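Long-range contacts in glutamate--tRNA ligase (Methanothermobacter thermautotrophicus, PDB 3AII), which probably attaches glutamate to tRNA in two steps, first activating it with ATP as glutamyl-adenylate and then transferring it to the tRNA acceptor end: residues F276-D281 with E301-L306; A408-L413 with E445-G450; L440-E445 with I491-A496. One frame throughout, in Å; residues are numbered along the deposited sequence.

Interaction 1 (F276-D281 with E301-L306)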
ATOM      1  N   PHE A 276     -25.062  -3.969   5.369  1.00 12.78           N
ATOM      2  CA  PHE A 276     -26.253  -3.717   4.579  1.00 14.44           C
ATOM      3  C   PHE A 276     -25.885  -3.189   3.191  1.00 13.78           C
ATOM      4  O   PHE A 276     -26.348  -3.713   2.174  1.00 15.79           O
ATOM      5  CB  PHE A 276     -27.205  -2.724   5.279  1.00 12.63           C
ATOM      6  CG  PHE A 276     -28.484  -2.453   4.489  1.00 11.20           C
ATOM      7  CD1 PHE A 276     -29.486  -3.408   4.398  1.00 15.05           C
ATOM      8  CD2 PHE A 276     -28.653  -1.246   3.820  1.00 17.33           C
ATOM      9  CE1 PHE A 276     -30.646  -3.154   3.655  1.00 17.49           C
ATOM     10  CE2 PHE A 276     -29.780  -0.988   3.065  1.00 13.16           C
ATOM     11  CZ  PHE A 276     -30.807  -1.936   3.003  1.00 15.59           C
ATOM     12  N   SER A 277     -25.096  -2.122   3.140  1.00 14.02           N
ATOM     13  CA  SER A 277     -24.772  -1.528   1.845  1.00 13.05           C
ATOM     14  C   SER A 277     -23.977  -2.486   0.963  1.00 16.37           C
ATOM     15  O   SER A 277     -24.191  -2.517  -0.245  1.00 16.76           O
ATOM     16  CB  SER A 277     -24.018  -0.209   2.010  1.00 13.29           C
ATOM     17  OG  SER A 277     -22.788  -0.426   2.695  1.00 18.46           O
ATOM     18  N   VAL A 278     -23.107  -3.291   1.572  1.00 15.85           N
ATOM     19  CA  VAL A 278     -22.304  -4.257   0.804  1.00 17.41           C
ATOM     20  C   VAL A 278     -23.218  -5.308   0.153  1.00 16.50           C
ATOM     21  O   VAL A 278     -23.109  -5.602  -1.044  1.00 18.22           O
ATOM     22  CB  VAL A 278     -21.216  -4.921   1.680  1.00 16.12           C
ATOM     23  CG1 VAL A 278     -20.634  -6.156   1.001  1.00 20.29           C
ATOM     24  CG2 VAL A 278     -20.120  -3.927   1.995  1.00 16.37           C
ATOM     25  N   ALA A 279     -24.127  -5.875   0.937  1.00 15.24           N
ATOM     26  CA  ALA A 279     -25.044  -6.886   0.412  1.00 15.94           C
ATOM     27  C   ALA A 279     -25.930  -6.324  -0.684  1.00 15.93           C
ATOM     28  O   ALA A 279     -26.100  -6.941  -1.733  1.00 18.79           O
ATOM     29  CB  ALA A 279     -25.908  -7.461   1.535  1.00 17.89           C
ATOM     30  N   VAL A 280     -26.518  -5.155  -0.444  1.00 14.19           N
ATOM     31  CA  VAL A 280     -27.374  -4.538  -1.447  1.00 14.82           C
ATOM     32  C   VAL A 280     -26.594  -4.274  -2.752  1.00 16.26           C
ATOM     33  O   VAL A 280     -27.079  -4.564  -3.863  1.00 17.36           O
ATOM     34  CB  VAL A 280     -28.023  -3.229  -0.912  1.00 16.14           C
ATOM     35  CG1 VAL A 280     -28.706  -2.465  -2.048  1.00 18.11           C
ATOM     36  CG2 VAL A 280     -29.053  -3.550   0.186  1.00 16.30           C
ATOM     37  N   ASP A 281     -25.390  -3.732  -2.619  1.00 15.02           N
ATOM     38  CA  ASP A 281     -24.599  -3.384  -3.799  1.00 11.75           C
ATOM     39  C   ASP A 281     -24.042  -4.613  -4.502  1.00 16.68           C
ATOM     40  O   ASP A 281     -24.036  -4.664  -5.731  1.00 16.93           O
ATOM     41  CB  ASP A 281     -23.496  -2.407  -3.437  1.00 12.29           C
ATOM     42  CG  ASP A 281     -24.040  -1.018  -3.159  1.00 13.95           C
ATOM     43  OD1 ASP A 281     -25.238  -0.776  -3.446  1.00 16.39           O
ATOM     44  OD2 ASP A 281     -23.269  -0.188  -2.642  1.00 16.21           O
ATOM     45  N   GLU A 301     -21.982 -14.216   7.458  1.00 26.52           N
ATOM     46  CA  GLU A 301     -23.117 -14.730   8.213  1.00 29.32           C
ATOM     47  C   GLU A 301     -24.199 -13.664   8.414  1.00 22.45           C
ATOM     48  O   GLU A 301     -25.385 -13.955   8.352  1.00 25.52           O
ATOM     49  CB  GLU A 301     -22.657 -15.254   9.575  1.00 32.83           C
ATOM     50  CG  GLU A 301     -21.858 -16.538   9.527  1.00 53.93           C
ATOM     51  CD  GLU A 301     -21.376 -16.960  10.902  1.00 78.46           C
ATOM     52  OE1 GLU A 301     -22.186 -17.516  11.675  1.00 70.09           O
ATOM     53  OE2 GLU A 301     -20.187 -16.729  11.214  1.00 85.88           O
ATOM     54  N   LYS A 302     -23.781 -12.428   8.668  1.00 24.12           N
ATOM     55  CA  LYS A 302     -24.742 -11.343   8.854  1.00 17.85           C
ATOM     56  C   LYS A 302     -25.490 -11.039   7.558  1.00 18.42           C
ATOM     57  O   LYS A 302     -26.714 -10.914   7.542  1.00 19.82           O
ATOM     58  CB  LYS A 302     -24.028 -10.086   9.361  1.00 23.11           C
ATOM     59  CG  LYS A 302     -23.408 -10.252  10.739  1.00 23.59           C
ATOM     60  CD  LYS A 302     -22.627  -9.008  11.133  1.00 36.13           C
ATOM     61  CE  LYS A 302     -22.113  -9.111  12.558  1.00 45.55           C
ATOM     62  NZ  LYS A 302     -21.236  -7.955  12.906  1.00 55.93           N
ATOM     63  N   GLN A 303     -24.739 -10.913   6.465  1.00 22.21           N
ATOM     64  CA  GLN A 303     -25.341 -10.574   5.181  1.00 19.92           C
ATOM     65  C   GLN A 303     -26.283 -11.647   4.650  1.00 22.85           C
ATOM     66  O   GLN A 303     -27.285 -11.346   3.998  1.00 19.62           O
ATOM     67  CB  GLN A 303     -24.242 -10.295   4.159  1.00 18.74           C
ATOM     68  CG  GLN A 303     -23.337  -9.142   4.563  1.00 21.43           C
ATOM     69  CD  GLN A 303     -22.216  -8.908   3.568  1.00 25.26           C
ATOM     70  OE1 GLN A 303     -21.194  -8.310   3.902  1.00 28.28           O
ATOM     71  NE2 GLN A 303     -22.403  -9.384   2.343  1.00 28.89           N
ATOM     72  N   GLU A 304     -25.963 -12.905   4.929  1.00 23.13           N
ATOM     73  CA  GLU A 304     -26.817 -14.006   4.490  1.00 29.44           C
ATOM     74  C   GLU A 304     -28.299 -13.794   4.849  1.00 23.62           C
ATOM     75  O   GLU A 304     -29.185 -14.123   4.064  1.00 22.43           O
ATOM     76  CB  GLU A 304     -26.287 -15.338   5.032  1.00 31.46           C
ATOM     77  CG  GLU A 304     -25.024 -15.812   4.327  1.00 46.31           C
ATOM     78  CD  GLU A 304     -24.403 -17.043   4.965  1.00 68.67           C
ATOM     79  OE1 GLU A 304     -24.889 -17.490   6.029  1.00 55.30           O
ATOM     80  OE2 GLU A 304     -23.419 -17.562   4.397  1.00 57.41           O
ATOM     81  N   TYR A 305     -28.567 -13.195   6.009  1.00 24.18           N
ATOM     82  CA  TYR A 305     -29.944 -12.918   6.429  1.00 23.40           C
ATOM     83  C   TYR A 305     -30.650 -11.913   5.533  1.00 19.01           C
ATOM     84  O   TYR A 305     -31.849 -12.011   5.291  1.00 24.62           O
ATOM     85  CB  TYR A 305     -29.985 -12.425   7.878  1.00 21.60           C
ATOM     86  CG  TYR A 305     -29.709 -13.517   8.878  1.00 21.75           C
ATOM     87  CD1 TYR A 305     -28.430 -13.714   9.386  1.00 21.18           C
ATOM     88  CD2 TYR A 305     -30.726 -14.353   9.313  1.00 24.58           C
ATOM     89  CE1 TYR A 305     -28.173 -14.720  10.293  1.00 26.35           C
ATOM     90  CE2 TYR A 305     -30.474 -15.358  10.221  1.00 17.94           C
ATOM     91  CZ  TYR A 305     -29.203 -15.539  10.704  1.00 25.22           C
ATOM     92  OH  TYR A 305     -28.957 -16.540  11.608  1.00 25.66           O
ATOM     93  N   LEU A 306     -29.888 -10.940   5.048  1.00 20.24           N
ATOM     94  CA  LEU A 306     -30.421  -9.930   4.143  0.51 20.69           C
ATOM     95  C   LEU A 306     -30.820 -10.552   2.824  1.00 15.87           C
ATOM     96  O   LEU A 306     -31.926 -10.325   2.332  1.00 20.64           O
ATOM     97  CB  LEU A 306     -29.372  -8.858   3.862  0.51 20.30           C
ATOM     98  CG  LEU A 306     -29.109  -7.815   4.934  0.51 20.88           C
ATOM     99  CD1 LEU A 306     -27.972  -6.924   4.468  0.51 12.92           C
ATOM    100  CD2 LEU A 306     -30.356  -6.998   5.188  0.51 24.24           C
TER
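L306 sits against F276 and A279, and its two methyls divide the work. L306 CD1 lies 3.6 Å from A279 CB and equally close to F276 CA. L306 CD2 meets the edge of the F276 ring, nearly in its plane, 3.8 Å from F276 CD1. L306 is modelled in two conformers, and the contacts described are those of one. The ring of F276 reaches this place although its CB starts away from the other helix: CG is anti to the backbone N (chi1 -179°). V280 CG2, from the same helix, lies over one ring face. Beside the leucine, Q303 lays its extended chain toward V278 and A279. Its amide ends against a methyl, with Q303 OE1 3.7 Å and NE2 3.9 Å from V278 CG1. The polar bond of this amide is made outside the pair, from N275 ND2 to Q303 OE1. It probably fixes the rotation of the amide beside the valine.

No hydrogen bond links the two segments. Further out, helix 172-184 touches both sides: Y175 and T179 lie on F276, and L182 lies on L306. The axes come within 9.5 Å and cross at -55°. This buried pair joins helices 274-284 and 299-310, consecutive helices in the Rossmann-type catalytic domain of a class I aminoacyl-tRNA synthetase.

Interaction 2 (A408-L413 with E445-G450)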
ATOM      1  N   ALA A 408      28.735   7.616   1.186  1.00 17.41           N
ATOM      2  CA  ALA A 408      28.035   8.202   2.330  1.00 18.46           C
ATOM      3  C   ALA A 408      29.047   8.685   3.372  1.00 17.22           C
ATOM      4  O   ALA A 408      30.057   8.028   3.588  1.00 21.18           O
ATOM      5  CB  ALA A 408      27.136   7.172   2.947  1.00 23.15           C
ATOM      6  N   ASP A 409      28.749   9.808   4.028  1.00 20.93           N
ATOM      7  CA  ASP A 409      29.618  10.360   5.081  1.00 22.22           C
ATOM      8  C   ASP A 409      31.084  10.282   4.672  1.00 22.34           C
ATOM      9  O   ASP A 409      31.913   9.674   5.357  1.00 24.39           O
ATOM     10  CB  ASP A 409      29.381   9.641   6.407  1.00 23.56           C
ATOM     11  CG  ASP A 409      27.996   9.913   6.977  1.00 29.91           C
ATOM     12  OD1 ASP A 409      27.432  11.000   6.711  1.00 29.72           O
ATOM     13  OD2 ASP A 409      27.469   9.037   7.683  1.00 35.46           O
ATOM     14  N   PRO A 410      31.408  10.908   3.542  1.00 19.34           N
ATOM     15  CA  PRO A 410      32.706  10.678   2.920  1.00 17.63           C
ATOM     16  C   PRO A 410      33.852  11.325   3.690  1.00 24.61           C
ATOM     17  O   PRO A 410      33.679  12.344   4.358  1.00 25.13           O
ATOM     18  CB  PRO A 410      32.548  11.335   1.552  1.00 20.85           C
ATOM     19  CG  PRO A 410      31.533  12.419   1.782  1.00 23.36           C
ATOM     20  CD  PRO A 410      30.569  11.829   2.757  1.00 19.52           C
ATOM     21  N   VAL A 411      35.005  10.681   3.614  1.00 20.72           N
ATOM     22  CA  VAL A 411      36.232  11.299   4.090  0.52 18.04           C
ATOM     23  C   VAL A 411      37.131  11.571   2.886  1.00 23.24           C
ATOM     24  O   VAL A 411      37.303  10.727   2.009  1.00 23.12           O
ATOM     25  CB  VAL A 411      36.938  10.451   5.156  0.52 20.40           C
ATOM     26  CG1 VAL A 411      37.165   9.040   4.661  0.52 16.15           C
ATOM     27  CG2 VAL A 411      38.260  11.108   5.569  0.52 22.26           C
ATOM     28  N   LYS A 412      37.666  12.786   2.820  1.00 20.28           N
ATOM     29  CA  LYS A 412      38.484  13.170   1.680  1.00 19.58           C
ATOM     30  C   LYS A 412      39.929  12.838   2.003  1.00 25.83           C
ATOM     31  O   LYS A 412      40.468  13.320   2.996  1.00 23.80           O
ATOM     32  CB  LYS A 412      38.335  14.656   1.363  1.00 25.78           C
ATOM     33  CG  LYS A 412      39.024  15.079   0.090  1.00 22.53           C
ATOM     34  CD  LYS A 412      38.796  16.559  -0.205  1.00 32.83           C
ATOM     35  CE  LYS A 412      39.370  16.943  -1.556  1.00 48.65           C
ATOM     36  NZ  LYS A 412      39.320  18.416  -1.791  1.00 71.49           N
ATOM     37  N   LEU A 413      40.542  12.004   1.168  1.00 17.09           N
ATOM     38  CA  LEU A 413      41.879  11.496   1.436  1.00 18.12           C
ATOM     39  C   LEU A 413      42.772  11.575   0.204  1.00 21.17           C
ATOM     40  O   LEU A 413      42.362  11.227  -0.907  1.00 21.49           O
ATOM     41  CB  LEU A 413      41.810  10.047   1.911  1.00 19.69           C
ATOM     42  CG  LEU A 413      41.093   9.796   3.238  1.00 20.97           C
ATOM     43  CD1 LEU A 413      40.746   8.319   3.435  1.00 18.52           C
ATOM     44  CD2 LEU A 413      41.986  10.301   4.367  1.00 21.11           C
ATOM     45  N   GLU A 445      43.351  12.979  -4.975  1.00 24.11           N
ATOM     46  CA  GLU A 445      42.463  12.867  -3.820  1.00 16.68           C
ATOM     47  C   GLU A 445      41.201  12.087  -4.165  1.00 19.46           C
ATOM     48  O   GLU A 445      40.710  12.148  -5.294  1.00 20.07           O
ATOM     49  CB  GLU A 445      42.062  14.252  -3.305  1.00 21.46           C
ATOM     50  CG  GLU A 445      43.179  14.987  -2.563  1.00 25.89           C
ATOM     51  CD  GLU A 445      42.752  16.374  -2.131  1.00 46.93           C
ATOM     52  OE1 GLU A 445      42.171  17.101  -2.965  1.00 39.67           O
ATOM     53  OE2 GLU A 445      42.998  16.735  -0.961  1.00 61.68           O
ATOM     54  N   VAL A 446      40.682  11.360  -3.185  1.00 17.71           N
ATOM     55  CA  VAL A 446      39.415  10.649  -3.353  1.00 18.77           C
ATOM     56  C   VAL A 446      38.533  10.849  -2.140  1.00 18.44           C
ATOM     57  O   VAL A 446      39.009  11.201  -1.054  1.00 20.22           O
ATOM     58  CB  VAL A 446      39.614   9.127  -3.537  1.00 16.98           C
ATOM     59  CG1 VAL A 446      40.454   8.834  -4.749  1.00 20.98           C
ATOM     60  CG2 VAL A 446      40.247   8.487  -2.269  1.00 21.25           C
ATOM     61  N   TYR A 447      37.238  10.624  -2.326  1.00 17.16           N
ATOM     62  CA  TYR A 447      36.332  10.494  -1.198  1.00 16.93           C
ATOM     63  C   TYR A 447      36.060   9.019  -0.944  1.00 16.82           C
ATOM     64  O   TYR A 447      35.717   8.277  -1.874  1.00 18.45           O
ATOM     65  CB  TYR A 447      35.011  11.207  -1.492  1.00 14.20           C
ATOM     66  CG  TYR A 447      35.104  12.718  -1.519  1.00 16.64           C
ATOM     67  CD1 TYR A 447      35.130  13.404  -2.725  1.00 20.66           C
ATOM     68  CD2 TYR A 447      35.115  13.455  -0.336  1.00 22.31           C
ATOM     69  CE1 TYR A 447      35.193  14.789  -2.760  1.00 24.26           C
ATOM     70  CE2 TYR A 447      35.180  14.842  -0.360  1.00 21.99           C
ATOM     71  CZ  TYR A 447      35.209  15.500  -1.576  1.00 25.89           C
ATOM     72  OH  TYR A 447      35.260  16.878  -1.615  1.00 28.17           O
ATOM     73  N   LEU A 448      36.231   8.579   0.300  1.00 16.18           N
ATOM     74  CA  LEU A 448      35.845   7.224   0.687  1.00 14.04           C
ATOM     75  C   LEU A 448      34.684   7.271   1.664  1.00 20.14           C
ATOM     76  O   LEU A 448      34.588   8.196   2.471  1.00 20.75           O
ATOM     77  CB  LEU A 448      36.996   6.482   1.370  1.00 15.75           C
ATOM     78  CG  LEU A 448      38.292   6.282   0.604  1.00 18.15           C
ATOM     79  CD1 LEU A 448      39.260   5.417   1.428  1.00 21.23           C
ATOM     80  CD2 LEU A 448      38.011   5.630  -0.720  1.00 15.83           C
ATOM     81  N   PRO A 449      33.803   6.268   1.606  1.00 17.04           N
ATOM     82  CA  PRO A 449      32.708   6.215   2.582  1.00 18.75           C
ATOM     83  C   PRO A 449      33.277   6.080   3.981  1.00 27.74           C
ATOM     84  O   PRO A 449      34.080   5.184   4.228  1.00 24.10           O
ATOM     85  CB  PRO A 449      31.933   4.951   2.189  1.00 21.91           C
ATOM     86  CG  PRO A 449      32.888   4.140   1.360  1.00 23.57           C
ATOM     87  CD  PRO A 449      33.804   5.118   0.685  1.00 17.70           C
ATOM     88  N   GLY A 450      32.886   6.972   4.880  1.00 24.66           N
ATOM     89  CA  GLY A 450      33.536   7.047   6.178  1.00 30.32           C
ATOM     90  C   GLY A 450      33.075   6.049   7.223  1.00 40.01           C
ATOM     91  O   GLY A 450      33.778   5.816   8.205  1.00 38.79           O
TER
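Strands 410-413 and 445-449 run antiparallel, at 150° between their short axes, with V411 paired to L448 and L413 to V446 in hydrogen-bonded positions. They are neighbours in the beta-barrel anticodon-binding region of the GlnRS-like family. Each of these two pairs makes two backbone bonds; L413 N to V446 O is 2.8 Å and close to straight (172°). Beyond the strand, G450 N bonds A408 O at 3.3 Å and makes a weak second bond to D409 O.

K412 and Y447 face each other at a non-hydrogen-bonded pair. The lysine leaves with CG anti to its backbone N (chi1 -173°) and stays extended. This puts K412 CG over one face of the Y447 ring, with K412 CB 3.6 Å from Y447 CE2 before it and K412 CD 3.8 Å from Y447 OH beyond. P410 CB approaches Y447 CD2 obliquely, at 3.8 Å. V515 of strand 511-516 touches both P410 and Y447. A serine in place of Y447 would probably leave the lysine chain without its flat support, less restrained, and open a gap beside P410.

L413, V446 and L448 lie on the other face, with V411. Here L413 CD1 meets L448 CD1 at 3.8 Å, crossing at about a right angle, and L473 touches the first three. Back on the face of Y447, K412 makes a long, weak salt bridge with E445: K412 NZ is 3.4 Å from E445 OE1, while K412 CE comes nearer that oxygen, at 3.1 Å.

Interaction 3 (L440-E445 with I491-A496)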
ATOM      1  N   LEU A 440      36.431   6.938 -14.552  1.00 16.50           N
ATOM      2  CA  LEU A 440      36.782   7.643 -13.327  1.00 17.80           C
ATOM      3  C   LEU A 440      38.259   7.960 -13.364  1.00 19.42           C
ATOM      4  O   LEU A 440      39.084   7.070 -13.568  1.00 21.89           O
ATOM      5  CB  LEU A 440      36.499   6.766 -12.117  1.00 15.20           C
ATOM      6  CG  LEU A 440      35.038   6.350 -11.939  1.00 21.56           C
ATOM      7  CD1 LEU A 440      34.832   5.589 -10.650  1.00 26.05           C
ATOM      8  CD2 LEU A 440      34.166   7.576 -11.951  1.00 24.07           C
ATOM      9  N   GLU A 441      38.588   9.229 -13.168  1.00 15.98           N
ATOM     10  CA  GLU A 441      39.965   9.666 -13.248  1.00 17.05           C
ATOM     11  C   GLU A 441      40.550   9.839 -11.844  1.00 19.56           C
ATOM     12  O   GLU A 441      40.236  10.803 -11.142  1.00 20.37           O
ATOM     13  CB  GLU A 441      40.061  10.979 -14.025  1.00 21.09           C
ATOM     14  CG  GLU A 441      39.471  10.934 -15.428  1.00 27.87           C
ATOM     15  CD  GLU A 441      40.410  10.338 -16.461  1.00 28.77           C
ATOM     16  OE1 GLU A 441      41.513   9.853 -16.085  1.00 25.08           O
ATOM     17  OE2 GLU A 441      40.040  10.370 -17.662  1.00 24.24           O
ATOM     18  N   LEU A 442      41.394   8.901 -11.438  1.00 18.10           N
ATOM     19  CA  LEU A 442      42.071   9.000 -10.153  1.00 16.58           C
ATOM     20  C   LEU A 442      43.351   9.818 -10.343  1.00 23.98           C
ATOM     21  O   LEU A 442      44.248   9.410 -11.086  1.00 24.70           O
ATOM     22  CB  LEU A 442      42.400   7.594  -9.645  1.00 16.68           C
ATOM     23  CG  LEU A 442      43.348   7.565  -8.447  1.00 26.05           C
ATOM     24  CD1 LEU A 442      42.662   8.187  -7.248  1.00 27.83           C
ATOM     25  CD2 LEU A 442      43.809   6.139  -8.149  1.00 26.68           C
ATOM     26  N   ARG A 443      43.426  10.981  -9.700  1.00 19.34           N
ATOM     27  CA  ARG A 443      44.540  11.911  -9.942  1.00 23.32           C
ATOM     28  C   ARG A 443      45.346  12.185  -8.686  1.00 25.13           C
ATOM     29  O   ARG A 443      46.569  12.360  -8.747  1.00 26.58           O
ATOM     30  CB  ARG A 443      44.037  13.250 -10.497  1.00 27.62           C
ATOM     31  CG  ARG A 443      43.629  13.228 -11.954  1.00 45.76           C
ATOM     32  CD  ARG A 443      43.148  14.603 -12.402  1.00 54.51           C
ATOM     33  NE  ARG A 443      44.213  15.604 -12.359  1.00 43.82           N
ATOM     34  CZ  ARG A 443      44.038  16.892 -12.641  1.00 80.99           C
ATOM     35  NH1 ARG A 443      42.838  17.341 -12.985  1.00 66.27           N
ATOM     36  NH2 ARG A 443      45.065  17.732 -12.579  1.00 69.02           N
ATOM     37  N   GLY A 444      44.660  12.268  -7.550  1.00 21.65           N
ATOM     38  CA  GLY A 444      45.336  12.472  -6.279  1.00 25.92           C
ATOM     39  C   GLY A 444      44.449  12.235  -5.070  1.00 28.82           C
ATOM     40  O   GLY A 444      44.748  11.388  -4.236  1.00 28.66           O
ATOM     41  N   GLU A 445      43.351  12.979  -4.975  1.00 24.11           N
ATOM     42  CA  GLU A 445      42.463  12.867  -3.820  1.00 16.68           C
ATOM     43  C   GLU A 445      41.201  12.087  -4.165  1.00 19.46           C
ATOM     44  O   GLU A 445      40.710  12.148  -5.294  1.00 20.07           O
ATOM     45  CB  GLU A 445      42.062  14.252  -3.305  1.00 21.46           C
ATOM     46  CG  GLU A 445      43.179  14.987  -2.563  1.00 25.89           C
ATOM     47  CD  GLU A 445      42.752  16.374  -2.131  1.00 46.93           C
ATOM     48  OE1 GLU A 445      42.171  17.101  -2.965  1.00 39.67           O
ATOM     49  OE2 GLU A 445      42.998  16.735  -0.961  1.00 61.68           O
ATOM     50  N   ILE A 491      36.515  -1.373  -1.721  1.00 16.51           N
ATOM     51  CA  ILE A 491      35.799  -0.195  -1.264  1.00 16.66           C
ATOM     52  C   ILE A 491      35.438   0.673  -2.462  1.00 15.25           C
ATOM     53  O   ILE A 491      36.236   0.836  -3.396  1.00 17.08           O
ATOM     54  CB  ILE A 491      36.597   0.613  -0.189  1.00 17.44           C
ATOM     55  CG1 ILE A 491      35.675   1.617   0.523  1.00 18.13           C
ATOM     56  CG2 ILE A 491      37.790   1.319  -0.801  1.00 16.42           C
ATOM     57  CD1 ILE A 491      36.289   2.230   1.785  1.00 23.97           C
ATOM     58  N   HIS A 492      34.227   1.225  -2.448  1.00 16.10           N
ATOM     59  CA  HIS A 492      33.861   2.168  -3.501  1.00 16.42           C
ATOM     60  C   HIS A 492      34.450   3.526  -3.153  1.00 18.77           C
ATOM     61  O   HIS A 492      34.910   3.744  -2.022  1.00 18.24           O
ATOM     62  CB  HIS A 492      32.341   2.215  -3.752  1.00 14.88           C
ATOM     63  CG  HIS A 492      31.521   2.555  -2.545  1.00 18.78           C
ATOM     64  ND1 HIS A 492      31.387   1.705  -1.471  1.00 16.08           N
ATOM     65  CD2 HIS A 492      30.742   3.633  -2.271  1.00 19.14           C
ATOM     66  CE1 HIS A 492      30.583   2.252  -0.573  1.00 18.29           C
ATOM     67  NE2 HIS A 492      30.180   3.423  -1.036  1.00 18.47           N
ATOM     68  N   TRP A 493      34.468   4.424  -4.127  1.00 14.60           N
ATOM     69  CA  TRP A 493      35.252   5.653  -4.019  1.00 14.19           C
ATOM     70  C   TRP A 493      34.822   6.647  -5.091  1.00 17.13           C
ATOM     71  O   TRP A 493      34.236   6.267  -6.110  1.00 16.49           O
ATOM     72  CB  TRP A 493      36.757   5.337  -4.138  1.00 16.03           C
ATOM     73  CG  TRP A 493      37.099   4.730  -5.471  1.00 15.71           C
ATOM     74  CD1 TRP A 493      36.889   3.433  -5.870  1.00 16.25           C
ATOM     75  CD2 TRP A 493      37.654   5.412  -6.594  1.00 16.74           C
ATOM     76  NE1 TRP A 493      37.317   3.270  -7.178  1.00 16.00           N
ATOM     77  CE2 TRP A 493      37.780   4.472  -7.640  1.00 16.72           C
ATOM     78  CE3 TRP A 493      38.075   6.726  -6.816  1.00 17.93           C
ATOM     79  CZ2 TRP A 493      38.297   4.819  -8.898  1.00 18.58           C
ATOM     80  CZ3 TRP A 493      38.595   7.062  -8.057  1.00 20.60           C
ATOM     81  CH2 TRP A 493      38.705   6.108  -9.079  1.00 15.44           C
ATOM     82  N   VAL A 494      35.091   7.924  -4.846  1.00 14.34           N
ATOM     83  CA  VAL A 494      34.759   8.986  -5.788  1.00 17.98           C
ATOM     84  C   VAL A 494      35.957   9.924  -5.978  1.00 17.18           C
ATOM     85  O   VAL A 494      36.510  10.427  -5.001  1.00 18.22           O
ATOM     86  CB  VAL A 494      33.560   9.810  -5.282  1.00 13.77           C
ATOM     87  CG1 VAL A 494      33.190  10.877  -6.308  1.00 18.14           C
ATOM     88  CG2 VAL A 494      32.347   8.895  -4.990  1.00 16.74           C
ATOM     89  N   PRO A 495      36.372  10.160  -7.236  1.00 16.58           N
ATOM     90  CA  PRO A 495      37.448  11.122  -7.502  1.00 19.77           C
ATOM     91  C   PRO A 495      37.083  12.484  -6.919  1.00 18.82           C
ATOM     92  O   PRO A 495      35.964  12.954  -7.122  1.00 18.60           O
ATOM     93  CB  PRO A 495      37.483  11.207  -9.034  1.00 22.07           C
ATOM     94  CG  PRO A 495      36.866   9.939  -9.523  1.00 23.37           C
ATOM     95  CD  PRO A 495      35.878   9.499  -8.461  1.00 17.66           C
ATOM     96  N   ALA A 496      38.005  13.125  -6.213  1.00 17.99           N
ATOM     97  CA  ALA A 496      37.646  14.352  -5.504  1.00 22.12           C
ATOM     98  C   ALA A 496      37.290  15.503  -6.446  1.00 20.64           C
ATOM     99  O   ALA A 496      36.399  16.309  -6.148  1.00 25.93           O
ATOM    100  CB  ALA A 496      38.760  14.763  -4.565  1.00 27.80           C
TER
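Segments 440-445 and 491-496 are joined by one backbone hydrogen bond, from A496 N to E445 O at 3.0 Å, where strand 445-449 begins to run antiparallel beside 489-495. Strand 440-442 packs without such a bond. The N-H of A496 points well at the oxygen (158°), but the donor stands 42° out of the carbonyl plane. Beside this bond, A496 CB packs 3.6 Å from E445 CB.

W493 has CG between the backbone N and the carbonyl carbon (chi1 62°), which turns its six-membered ring toward L440 and L442. W493 CH2 is 3.8 Å from L440 CB and 4.0 Å from L442 CB. L440 also places CD1 over one face of the indole, toward its rim. W493 NE1 bonds I461 O, which probably fixes the turn of the ring, and the F405 ring meets the indole. P495 lies alongside the strand, with P495 CB 3.5 Å from E441 O and P495 CG 4.1 Å from L440 CB.

Strand 437-442 pairs with 422-427, through L440 with V424 and L442 with V422. The turn through R443 and G444 carries the chain from this antiparallel pair into strand 445-449, next to 489-495 in the beta-barrel anticodon-binding region of GlnRS-like synthetases.

Interaction 1 comes first along the chain and closes before the others open. It lies in the catalytic domain, with its centre about 64 Å from that of interaction 2 and 68 Å from that of interaction 3. Interactions 2 and 3 lie together in the anticodon-binding region, their centres about 9 Å apart. Their segments alternate in the chain and share E445, where strand 437-442 leads into 445-449. Strand 445-449 is flanked by 410-416 and 489-495 in one sheet, and Y447 N probably bonds V494 O at 2.8 Å. The contacts thus lie on opposite sides of the chain's centre in an elongated synthetase, one in the catalytic domain, two in the region that, as in its relatives, probably reads the anticodon.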